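Local coordinates for flagellar motor switch protein FliG (Aquifex aeolicus, PDB 3HJL), which probably forms part of the rotor-mounted switch complex at the base of the flagellum, contacting motor components that determine the direction of rotation, at residues 257-260 with 261-264. Numbering follows the deposited sequence.
Sequences VVDK and NTLM
Asp-259 holds its CG opposite the backbone N (chi1 174°) and Thr-262 sets OG1 beside its own N (chi1 -57°), which brings carboxylate and hydroxyl together where Asp-259 serves as the N-cap of helix 260-268, in the FliG C-terminal domain. One oxygen, OD2, makes both bonds: it accepts the Thr-262 amide, the capping bond, from above the carboxylate plane, Thr-262 N to Asp-259 OD2 3.2 Å, and the hydroxyl on its anti lone pair, Thr-262 OG1 to Asp-259 OD2 also 3.2 Å. Gripped twice, the carboxylate is restrained from turning, and its negative charge at the helix start probably interacts well with the helix dipole. A valine in place of Thr-262 would probably cost OD2 its hydroxyl partner and leave the carboxylate freer to rotate. The first helical turn closes behind the cap as Leu-263 N reaches Asp-259 O at 3.0 Å. Val-258, just before the cap, lays CG2 against Leu-263 CD2 at 4.2 Å, while also touching Ile-315 of helix 302-320. On another side Lys-260 runs out extended to a salt bridge with Asp-293 of helix 284-296, and on the way its CE passes Met-264 SD at 3.8 Å.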
ATOM      1  N   VAL A 257       8.903  45.726  10.956  1.00 69.50           N
ATOM      2  CA  VAL A 257       7.793  45.022  10.266  1.00 71.06           C
ATOM      3  C   VAL A 257       6.994  44.047  11.149  1.00 76.48           C
ATOM      4  O   VAL A 257       5.762  44.027  11.069  1.00 78.27           O
ATOM      5  CB  VAL A 257       8.289  44.272   8.983  1.00 66.38           C
ATOM      6  CG1 VAL A 257       9.455  43.368   9.287  1.00 60.61           C
ATOM      7  CG2 VAL A 257       7.151  43.477   8.341  1.00 67.71           C
ATOM      8  N   VAL A 258       7.678  43.240  11.971  1.00 75.65           N
ATOM      9  CA  VAL A 258       6.983  42.243  12.814  1.00 74.93           C
ATOM     10  C   VAL A 258       6.076  42.856  13.890  1.00 70.43           C
ATOM     11  O   VAL A 258       6.377  43.903  14.460  1.00 68.20           O
ATOM     12  CB  VAL A 258       7.947  41.200  13.517  1.00 72.11           C
ATOM     13  CG1 VAL A 258       8.590  40.295  12.507  1.00 77.81           C
ATOM     14  CG2 VAL A 258       8.997  41.886  14.390  1.00 73.56           C
ATOM     15  N   ASP A 259       4.956  42.181  14.130  1.00 74.26           N
ATOM     16  CA  ASP A 259       4.028  42.520  15.202  1.00 69.42           C
ATOM     17  C   ASP A 259       4.694  42.190  16.547  1.00 70.80           C
ATOM     18  O   ASP A 259       5.435  41.198  16.653  1.00 72.05           O
ATOM     19  CB  ASP A 259       2.742  41.698  15.024  1.00 73.52           C
ATOM     20  CG  ASP A 259       1.771  41.864  16.167  1.00 78.95           C
ATOM     21  OD1 ASP A 259       1.483  43.018  16.556  1.00 89.62           O
ATOM     22  OD2 ASP A 259       1.263  40.832  16.654  1.00 80.90           O
ATOM     23  N   LYS A 260       4.449  43.037  17.549  1.00 67.62           N
ATOM     24  CA  LYS A 260       5.009  42.873  18.898  1.00 65.38           C
ATOM     25  C   LYS A 260       4.547  41.576  19.567  1.00 63.11           C
ATOM     26  O   LYS A 260       5.362  40.854  20.151  1.00 64.85           O
ATOM     27  CB  LYS A 260       4.629  44.075  19.794  1.00 66.27           C
ATOM     28  CG  LYS A 260       5.100  43.946  21.258  1.00 67.01           C
ATOM     29  CD  LYS A 260       4.726  45.136  22.121  1.00 65.50           C
ATOM     30  CE  LYS A 260       5.032  44.819  23.582  1.00 67.96           C
ATOM     31  NZ  LYS A 260       5.070  46.018  24.446  1.00 64.05           N
ATOM     32  N   ASN A 261       3.242  41.310  19.512  1.00 60.50           N
ATOM     33  CA  ASN A 261       2.665  40.113  20.131  1.00 64.86           C
ATOM     34  C   ASN A 261       3.215  38.837  19.487  1.00 65.57           C
ATOM     35  O   ASN A 261       3.548  37.881  20.191  1.00 58.00           O
ATOM     36  CB  ASN A 261       1.122  40.124  20.067  1.00 65.62           C
ATOM     37  CG  ASN A 261       0.495  41.306  20.822  1.00 76.78           C
ATOM     38  OD1 ASN A 261       1.032  41.786  21.825  1.00 80.38           O
ATOM     39  ND2 ASN A 261      -0.658  41.768  20.338  1.00 78.08           N
ATOM     40  N   THR A 262       3.319  38.830  18.157  1.00 67.18           N
ATOM     41  CA  THR A 262       3.904  37.692  17.426  1.00 63.75           C
ATOM     42  C   THR A 262       5.352  37.448  17.848  1.00 58.54           C
ATOM     43  O   THR A 262       5.731  36.309  18.129  1.00 62.94           O
ATOM     44  CB  THR A 262       3.863  37.911  15.896  1.00 66.62           C
ATOM     45  OG1 THR A 262       2.511  38.143  15.481  1.00 71.41           O
ATOM     46  CG2 THR A 262       4.423  36.697  15.153  1.00 62.73           C
ATOM     47  N   LEU A 263       6.143  38.521  17.922  1.00 59.52           N
ATOM     48  CA  LEU A 263       7.552  38.418  18.341  1.00 59.36           C
ATOM     49  C   LEU A 263       7.694  37.968  19.804  1.00 56.67           C
ATOM     50  O   LEU A 263       8.570  37.183  20.121  1.00 63.79           O
ATOM     51  CB  LEU A 263       8.280  39.757  18.134  1.00 56.31           C
ATOM     52  CG  LEU A 263       9.801  39.732  18.336  1.00 58.91           C
ATOM     53  CD1 LEU A 263      10.451  38.824  17.302  1.00 54.11           C
ATOM     54  CD2 LEU A 263      10.406  41.129  18.287  1.00 49.41           C
ATOM     55  N   MET A 264       6.873  38.523  20.691  1.00 59.08           N
ATOM     56  CA  MET A 264       6.868  38.118  22.101  1.00 62.43           C
ATOM     57  C   MET A 264       6.632  36.627  22.258  1.00 60.24           C
ATOM     58  O   MET A 264       7.384  35.947  22.958  1.00 62.00           O
ATOM     59  CB  MET A 264       5.775  38.857  22.884  1.00 68.22           C
ATOM     60  CG  MET A 264       6.183  40.231  23.381  1.00 70.05           C
ATOM     61  SD  MET A 264       4.965  41.102  24.382  1.00 75.96           S
ATOM     62  CE  MET A 264       4.123  39.770  25.202  1.00 79.93           C
TER